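Local coordinates for protein putative methylase (Clostridium difficile, PDB 3LDU) that probably methylates guanine in ribosomal RNA, with a methyltransferase domain that binds GTP in the crystal, joined to a THUMP domain and a ferredoxin-like domain, at residues A[55-60]-A[183-188]; A[51-56]-A[228-233]. All blocks are in the same frame, centred on the assembly; numbering follows the deposited sequence.

Both contacts join the N-terminal ferredoxin-like region to the methyltransferase part of the chain, and both start from the same piece of backbone, since Trp55 and Leu56 belong to each. Contact 2 uses the last turn of helix 48-55 against the 228-233 turn; contact 1 uses the loop that follows, 55-60, against helix 181-189. Their centres lie about 16 Å apart. Contact 1 is the one nearer the ligand: the side chain of Ala185 is about 12 Å from the bound GTP and about 8 Å from that of Thr208, which binds it. Contact 2 is remote from the known GTP-binding residues. All touching residues of both are buried.

Contact 1 of 2, residues A[55-60]-A[183-188]; sequences WLRCAE and LAAGLI
Helix 181-189 of the Rossmann-like methyltransferase domain meets the loop that links helix 48-55 to strand 63-70 of the ferredoxin-like module; residues 55-60 and 183-188 bury 155 Å² between them, both sides summed. The CA atoms of Arg57 and Ala185 are 6.1 Å apart, as are those of Cys58 and Gly186. Arg57 touches through the root of its side chain: its CB meets the methyl CB of Ala185 at 3.6 Å, while the same methyl lies 3.9 Å from Arg57 O. With CG anti to its own carbonyl carbon (chi1 -51°) and the chain extended from there to NE, the guanidinium is carried away from residues 183-188, and NH1 bonds to Met220 O.

Glu24 of helix 18-27 holds the loop backbone: OE1 accepts from Arg57 N and OE2 from Cys58 N. From the loop, Glu60 reaches the N-terminal end of helix 181-189, with a salt bridge to Arg180, just before it, and a hydrogen bond to Thr182. No hydrogen bond crosses the two segments themselves, so the evidence points to van der Waals packing. Cys58 SG rests on the helix backbone at Gly186, 3.7 Å from Gly186 N and 4.3 Å from Ala185 CB.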
ATOM      1  N   TRP A  55       5.996   7.332  -5.589  1.00 20.93           N
ATOM      2  CA  TRP A  55       6.173   6.141  -6.415  1.00 21.16           C
ATOM      3  C   TRP A  55       5.809   4.807  -5.763  1.00 20.15           C
ATOM      4  O   TRP A  55       5.471   3.855  -6.469  1.00 21.28           O
ATOM      5  CB  TRP A  55       7.617   6.077  -6.947  1.00 22.53           C
ATOM      6  CG  TRP A  55       7.852   7.027  -8.092  1.00 21.27           C
ATOM      7  CD1 TRP A  55       8.498   8.240  -8.049  1.00 22.85           C
ATOM      8  CD2 TRP A  55       7.388   6.863  -9.431  1.00 23.50           C
ATOM      9  NE1 TRP A  55       8.480   8.820  -9.298  1.00 24.29           N
ATOM     10  CE2 TRP A  55       7.803   7.999 -10.163  1.00 21.41           C
ATOM     11  CE3 TRP A  55       6.669   5.861 -10.098  1.00 23.57           C
ATOM     12  CZ2 TRP A  55       7.527   8.154 -11.521  1.00 20.63           C
ATOM     13  CZ3 TRP A  55       6.390   6.019 -11.437  1.00 25.38           C
ATOM     14  CH2 TRP A  55       6.817   7.155 -12.138  1.00 24.44           C
ATOM     15  N   LEU A  56       5.885   4.710  -4.437  1.00 18.53           N
ATOM     16  CA  LEU A  56       5.644   3.404  -3.815  1.00 18.75           C
ATOM     17  C   LEU A  56       4.158   3.014  -3.833  1.00 19.74           C
ATOM     18  O   LEU A  56       3.310   3.741  -3.296  1.00 21.05           O
ATOM     19  CB  LEU A  56       6.197   3.392  -2.379  1.00 15.66           C
ATOM     20  CG  LEU A  56       7.705   3.586  -2.282  1.00 19.25           C
ATOM     21  CD1 LEU A  56       8.116   3.624  -0.799  1.00 23.22           C
ATOM     22  CD2 LEU A  56       8.457   2.481  -3.025  1.00 22.74           C
ATOM     23  N   ARG A  57       3.850   1.865  -4.444  1.00 18.09           N
ATOM     24  CA  ARG A  57       2.472   1.379  -4.565  1.00 18.19           C
ATOM     25  C   ARG A  57       2.074   0.418  -3.459  1.00 18.85           C
ATOM     26  O   ARG A  57       0.888   0.210  -3.225  1.00 22.53           O
ATOM     27  CB  ARG A  57       2.268   0.680  -5.912  1.00 16.58           C
ATOM     28  CG  ARG A  57       2.726   1.497  -7.095  1.00 19.60           C
ATOM     29  CD  ARG A  57       2.432   0.813  -8.413  1.00 24.09           C
ATOM     30  NE  ARG A  57       3.146   1.456  -9.516  1.00 23.67           N
ATOM     31  CZ  ARG A  57       2.629   2.406 -10.279  1.00 20.87           C
ATOM     32  NH1 ARG A  57       1.382   2.835 -10.064  1.00 23.62           N
ATOM     33  NH2 ARG A  57       3.360   2.940 -11.247  1.00 23.91           N
ATOM     34  N   CYS A  58       3.061  -0.159  -2.773  1.00 17.30           N
ATOM     35  CA  CYS A  58       2.779  -1.160  -1.736  1.00 17.23           C
ATOM     36  C   CYS A  58       3.032  -0.685  -0.303  1.00 20.32           C
ATOM     37  O   CYS A  58       2.833  -1.427   0.652  1.00 22.98           O
ATOM     38  CB  CYS A  58       3.563  -2.437  -2.025  1.00 22.51           C
ATOM     39  SG  CYS A  58       3.018  -3.229  -3.576  1.00 23.95           S
ATOM     40  N   ALA A  59       3.479   0.561  -0.163  1.00 20.01           N
ATOM     41  CA  ALA A  59       3.698   1.149   1.155  1.00 22.99           C
ATOM     42  C   ALA A  59       2.402   1.731   1.685  1.00 18.63           C
ATOM     43  O   ALA A  59       1.662   2.365   0.942  1.00 18.51           O
ATOM     44  CB  ALA A  59       4.756   2.261   1.062  1.00 18.18           C
ATOM     45  N   GLU A  60       2.135   1.555   2.975  1.00 16.91           N
ATOM     46  CA  GLU A  60       0.937   2.165   3.548  1.00 19.74           C
ATOM     47  C   GLU A  60       1.206   3.616   3.924  1.00 23.73           C
ATOM     48  O   GLU A  60       0.276   4.406   4.048  1.00 23.18           O
ATOM     49  CB  GLU A  60       0.457   1.407   4.783  1.00 20.80           C
ATOM     50  CG  GLU A  60       0.075  -0.030   4.507  1.00 23.79           C
ATOM     51  CD  GLU A  60      -1.086  -0.152   3.533  1.00 29.03           C
ATOM     52  OE1 GLU A  60      -2.050   0.640   3.636  1.00 23.41           O
ATOM     53  OE2 GLU A  60      -1.037  -1.065   2.679  1.00 33.85           O
ATOM     54  N   LEU A 183      -2.644  -3.524  -1.563  1.00 18.62           N
ATOM     55  CA  LEU A 183      -2.709  -4.975  -1.738  1.00 19.71           C
ATOM     56  C   LEU A 183      -2.887  -5.318  -3.216  1.00 23.66           C
ATOM     57  O   LEU A 183      -2.200  -6.195  -3.746  1.00 20.53           O
ATOM     58  CB  LEU A 183      -3.844  -5.556  -0.908  1.00 20.68           C
ATOM     59  CG  LEU A 183      -4.079  -7.061  -1.022  1.00 23.49           C
ATOM     60  CD1 LEU A 183      -2.826  -7.816  -0.654  1.00 27.29           C
ATOM     61  CD2 LEU A 183      -5.228  -7.479  -0.123  1.00 30.71           C
ATOM     62  N   ALA A 184      -3.804  -4.620  -3.880  1.00 17.90           N
ATOM     63  CA  ALA A 184      -4.041  -4.847  -5.304  1.00 18.44           C
ATOM     64  C   ALA A 184      -2.779  -4.654  -6.135  1.00 19.46           C
ATOM     65  O   ALA A 184      -2.465  -5.458  -6.993  1.00 17.38           O
ATOM     66  CB  ALA A 184      -5.173  -3.931  -5.820  1.00 20.95           C
ATOM     67  N   ALA A 185      -2.035  -3.577  -5.890  1.00 18.05           N
ATOM     68  CA  ALA A 185      -0.775  -3.410  -6.609  1.00 16.36           C
ATOM     69  C   ALA A 185       0.170  -4.571  -6.339  1.00 19.20           C
ATOM     70  O   ALA A 185       0.869  -5.033  -7.239  1.00 18.52           O
ATOM     71  CB  ALA A 185      -0.108  -2.072  -6.216  1.00 15.90           C
ATOM     72  N   GLY A 186       0.202  -5.040  -5.096  1.00 18.21           N
ATOM     73  CA  GLY A 186       1.071  -6.154  -4.747  1.00 20.41           C
ATOM     74  C   GLY A 186       0.679  -7.428  -5.489  1.00 19.18           C
ATOM     75  O   GLY A 186       1.536  -8.206  -5.890  1.00 20.79           O
ATOM     76  N   LEU A 187      -0.617  -7.637  -5.657  1.00 19.59           N
ATOM     77  CA  LEU A 187      -1.093  -8.790  -6.423  1.00 19.39           C
ATOM     78  C   LEU A 187      -0.540  -8.736  -7.851  1.00 17.96           C
ATOM     79  O   LEU A 187      -0.018  -9.722  -8.351  1.00 21.50           O
ATOM     80  CB  LEU A 187      -2.618  -8.813  -6.438  1.00 22.40           C
ATOM     81  CG  LEU A 187      -3.394  -9.675  -5.445  1.00 37.11           C
ATOM     82  CD1 LEU A 187      -2.692  -9.883  -4.101  1.00 25.99           C
ATOM     83  CD2 LEU A 187      -4.842  -9.190  -5.288  1.00 28.11           C
ATOM     84  N   ILE A 188      -0.655  -7.577  -8.505  1.00 18.95           N
ATOM     85  CA  ILE A 188      -0.129  -7.441  -9.856  1.00 21.61           C
ATOM     86  C   ILE A 188       1.368  -7.774  -9.906  1.00 23.44           C
ATOM     87  O   ILE A 188       1.840  -8.494 -10.790  1.00 22.80           O
ATOM     88  CB  ILE A 188      -0.310  -6.022 -10.423  1.00 19.05           C
ATOM     89  CG1 ILE A 188      -1.772  -5.561 -10.329  1.00 25.74           C
ATOM     90  CG2 ILE A 188       0.174  -5.974 -11.880  1.00 20.31           C
ATOM     91  CD1 ILE A 188      -2.750  -6.530 -10.956  1.00 29.62           C
TER

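Contact 2 of 2, residues A[51-56]-A[228-233]; sequences KSNMWL and FISEKW
The Phe228 ring receives Asn53 over one face: Asn53 CB stands 3.5 Å above the ring plane, displaced toward the rim. It forms a CH-pi contact 3.7 Å from the ring centroid and 16° off the normal. The closest approach is that of Asn53 O, 3.4 Å from Phe228 CZ. Met54, a selenomethionine, comes in obliquely, its CE 4.2 Å from Phe228 CE2. Trp241 of helix 238-251 also meets the ring at a shallow tilt.

The Asn53 amide is turned 43° from the ring plane as the two side chains run antiparallel alongside each other. Its OD1 lies 3.5 Å from Phe228 CD1, but its polar partner is Thr161 OG1; ND2 donates to Ile49 O and Thr160 OG1. Three bonds to backbone and hydroxyl groups therefore fix the amide's rotation.

Phe228 is steadied from its own segment, because Glu231 OE1 accepts from Phe228 N (2.9 Å, 151° at the hydrogen) with its anti lone pair, the one pointing away from the other oxygen. OE1 also pairs with Arg245. Bonds from Glu231 N to Phe228 O and from Lys232 N to Ile229 O, each i to i+3, mark a short 3-10 turn, residues 229-232, whose preceding aromatic packs against the last turn of helix 48-55, joining the ferredoxin-like module to the methyltransferase domain.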
ATOM      1  N   LYS A  51      10.137  11.103  -3.510  1.00 21.09           N
ATOM      2  CA  LYS A  51      10.082   9.956  -4.423  1.00 20.24           C
ATOM      3  C   LYS A  51       9.345   8.769  -3.833  1.00 20.30           C
ATOM      4  O   LYS A  51       8.636   8.076  -4.550  1.00 18.54           O
ATOM      5  CB  LYS A  51      11.487   9.514  -4.848  1.00 27.64           C
ATOM      6  CG  LYS A  51      12.035  10.291  -6.045  1.00 34.57           C
ATOM      7  CD  LYS A  51      13.486   9.923  -6.332  1.00 38.55           C
ATOM      8  CE  LYS A  51      13.666   8.422  -6.523  1.00 44.13           C
ATOM      9  NZ  LYS A  51      15.084   8.083  -6.851  1.00 47.50           N
ATOM     10  N   SER A  52       9.526   8.523  -2.537  1.00 21.07           N
ATOM     11  CA  SER A  52       8.882   7.370  -1.890  1.00 23.44           C
ATOM     12  C   SER A  52       7.369   7.526  -1.836  1.00 19.91           C
ATOM     13  O   SER A  52       6.626   6.610  -2.196  1.00 19.59           O
ATOM     14  CB  SER A  52       9.457   7.156  -0.489  1.00 23.77           C
ATOM     15  OG  SER A  52      10.828   6.817  -0.584  1.00 23.40           O
ATOM     16  N   ASN A  53       6.903   8.691  -1.407  1.00 18.25           N
ATOM     17  CA  ASN A  53       5.476   8.989  -1.433  1.00 19.82           C
ATOM     18  C   ASN A  53       4.912   8.977  -2.851  1.00 21.70           C
ATOM     19  O   ASN A  53       3.795   8.513  -3.084  1.00 21.35           O
ATOM     20  CB  ASN A  53       5.210  10.360  -0.787  1.00 18.08           C
ATOM     21  CG  ASN A  53       5.216  10.286   0.713  1.00 22.73           C
ATOM     22  OD1 ASN A  53       4.334   9.672   1.309  1.00 18.41           O
ATOM     23  ND2 ASN A  53       6.218  10.901   1.342  1.00 19.76           N
HETATM   24  N   MSE A  54       5.697   9.467  -3.804  1.00 21.57           N
HETATM   25  CA  MSE A  54       5.216   9.583  -5.182  1.00 21.87           C
HETATM   26  C   MSE A  54       5.043   8.224  -5.849  1.00 19.19           C
HETATM   27  O   MSE A  54       4.073   7.998  -6.596  1.00 23.21           O
HETATM   28  CB  MSE A  54       6.192  10.415  -6.011  1.00 26.71           C
HETATM   29  CG  MSE A  54       5.798  10.596  -7.472  1.00 28.48           C
HETATM   30 SE   MSE A  54       4.075  11.503  -7.716  0.60 33.83          SE
HETATM   31  CE  MSE A  54       4.196  12.816  -6.361  1.00 23.66           C
ATOM     32  N   TRP A  55       5.996   7.332  -5.589  1.00 20.93           N
ATOM     33  CA  TRP A  55       6.173   6.141  -6.415  1.00 21.16           C
ATOM     34  C   TRP A  55       5.809   4.807  -5.763  1.00 20.15           C
ATOM     35  O   TRP A  55       5.471   3.855  -6.469  1.00 21.28           O
ATOM     36  CB  TRP A  55       7.617   6.077  -6.947  1.00 22.53           C
ATOM     37  CG  TRP A  55       7.852   7.027  -8.092  1.00 21.27           C
ATOM     38  CD1 TRP A  55       8.498   8.240  -8.049  1.00 22.85           C
ATOM     39  CD2 TRP A  55       7.388   6.863  -9.431  1.00 23.50           C
ATOM     40  NE1 TRP A  55       8.480   8.820  -9.298  1.00 24.29           N
ATOM     41  CE2 TRP A  55       7.803   7.999 -10.163  1.00 21.41           C
ATOM     42  CE3 TRP A  55       6.669   5.861 -10.098  1.00 23.57           C
ATOM     43  CZ2 TRP A  55       7.527   8.154 -11.521  1.00 20.63           C
ATOM     44  CZ3 TRP A  55       6.390   6.019 -11.437  1.00 25.38           C
ATOM     45  CH2 TRP A  55       6.817   7.155 -12.138  1.00 24.44           C
ATOM     46  N   LEU A  56       5.885   4.710  -4.437  1.00 18.53           N
ATOM     47  CA  LEU A  56       5.644   3.404  -3.815  1.00 18.75           C
ATOM     48  C   LEU A  56       4.158   3.014  -3.833  1.00 19.74           C
ATOM     49  O   LEU A  56       3.310   3.741  -3.296  1.00 21.05           O
ATOM     50  CB  LEU A  56       6.197   3.392  -2.379  1.00 15.66           C
ATOM     51  CG  LEU A  56       7.705   3.586  -2.282  1.00 19.25           C
ATOM     52  CD1 LEU A  56       8.116   3.624  -0.799  1.00 23.22           C
ATOM     53  CD2 LEU A  56       8.457   2.481  -3.025  1.00 22.74           C
ATOM     54  N   PHE A 228       0.540  15.345   0.021  1.00 22.98           N
ATOM     55  CA  PHE A 228       1.201  14.712   1.154  1.00 20.46           C
ATOM     56  C   PHE A 228       1.497  15.760   2.196  1.00 24.55           C
ATOM     57  O   PHE A 228       1.825  16.905   1.861  1.00 25.55           O
ATOM     58  CB  PHE A 228       2.487  14.044   0.685  1.00 17.54           C
ATOM     59  CG  PHE A 228       2.251  13.025  -0.377  1.00 23.48           C
ATOM     60  CD1 PHE A 228       1.909  11.729  -0.037  1.00 22.13           C
ATOM     61  CD2 PHE A 228       2.328  13.370  -1.717  1.00 24.86           C
ATOM     62  CE1 PHE A 228       1.669  10.782  -1.023  1.00 21.58           C
ATOM     63  CE2 PHE A 228       2.097  12.431  -2.698  1.00 27.65           C
ATOM     64  CZ  PHE A 228       1.760  11.136  -2.348  1.00 26.57           C
ATOM     65  N   ILE A 229       1.368  15.386   3.466  1.00 22.92           N
ATOM     66  CA  ILE A 229       1.547  16.362   4.551  1.00 19.66           C
ATOM     67  C   ILE A 229       2.918  17.042   4.514  1.00 22.19           C
ATOM     68  O   ILE A 229       3.014  18.228   4.825  1.00 22.78           O
ATOM     69  CB  ILE A 229       1.291  15.711   5.934  1.00 27.96           C
ATOM     70  CG1 ILE A 229       1.069  16.777   7.008  1.00 32.56           C
ATOM     71  CG2 ILE A 229       2.446  14.778   6.317  1.00 25.91           C
ATOM     72  CD1 ILE A 229      -0.100  17.699   6.723  1.00 37.25           C
ATOM     73  N   SER A 230       3.972  16.325   4.117  1.00 23.16           N
ATOM     74  CA  SER A 230       5.335  16.890   4.127  1.00 23.22           C
ATOM     75  C   SER A 230       5.593  17.922   3.028  1.00 24.68           C
ATOM     76  O   SER A 230       6.640  18.595   3.025  1.00 25.28           O
ATOM     77  CB  SER A 230       6.390  15.781   4.023  1.00 21.31           C
ATOM     78  OG  SER A 230       6.144  14.958   2.886  1.00 22.29           O
ATOM     79  N   GLU A 231       4.658  18.049   2.091  1.00 24.76           N
ATOM     80  CA  GLU A 231       4.782  19.075   1.066  1.00 28.40           C
ATOM     81  C   GLU A 231       4.686  20.472   1.671  1.00 29.83           C
ATOM     82  O   GLU A 231       5.131  21.449   1.060  1.00 34.17           O
ATOM     83  CB  GLU A 231       3.730  18.902  -0.030  1.00 26.50           C
ATOM     84  CG  GLU A 231       3.961  17.680  -0.896  1.00 22.35           C
ATOM     85  CD  GLU A 231       2.971  17.608  -2.030  1.00 34.95           C
ATOM     86  OE1 GLU A 231       1.855  17.091  -1.808  1.00 42.52           O
ATOM     87  OE2 GLU A 231       3.305  18.078  -3.139  1.00 33.63           O
ATOM     88  N   LYS A 232       4.107  20.570   2.865  1.00 29.02           N
ATOM     89  CA  LYS A 232       4.013  21.863   3.550  1.00 29.28           C
ATOM     90  C   LYS A 232       5.183  22.154   4.503  1.00 25.56           C
ATOM     91  O   LYS A 232       5.273  23.252   5.057  1.00 29.11           O
ATOM     92  CB  LYS A 232       2.695  21.984   4.316  1.00 29.06           C
ATOM     93  CG  LYS A 232       1.453  21.774   3.454  1.00 37.81           C
ATOM     94  CD  LYS A 232       0.191  21.898   4.298  1.00 47.15           C
ATOM     95  CE  LYS A 232      -1.065  21.699   3.466  1.00 57.62           C
ATOM     96  NZ  LYS A 232      -1.172  22.707   2.373  1.00 62.19           N
ATOM     97  N   TRP A 233       6.083  21.195   4.683  1.00 25.10           N
ATOM     98  CA  TRP A 233       7.160  21.360   5.657  1.00 27.06           C
ATOM     99  C   TRP A 233       8.176  22.413   5.243  1.00 29.09           C
ATOM    100  O   TRP A 233       8.788  22.313   4.183  1.00 32.23           O
ATOM    101  CB  TRP A 233       7.892  20.040   5.876  1.00 30.72           C
ATOM    102  CG  TRP A 233       7.100  19.007   6.607  1.00 28.89           C
ATOM    103  CD1 TRP A 233       5.834  19.136   7.110  1.00 22.88           C
ATOM    104  CD2 TRP A 233       7.537  17.684   6.943  1.00 26.01           C
ATOM    105  NE1 TRP A 233       5.451  17.955   7.722  1.00 23.35           N
ATOM    106  CE2 TRP A 233       6.480  17.054   7.633  1.00 24.75           C
ATOM    107  CE3 TRP A 233       8.720  16.968   6.720  1.00 22.29           C
ATOM    108  CZ2 TRP A 233       6.572  15.739   8.105  1.00 24.12           C
ATOM    109  CZ3 TRP A 233       8.811  15.674   7.190  1.00 23.37           C
ATOM    110  CH2 TRP A 233       7.741  15.069   7.874  1.00 26.67           C
TER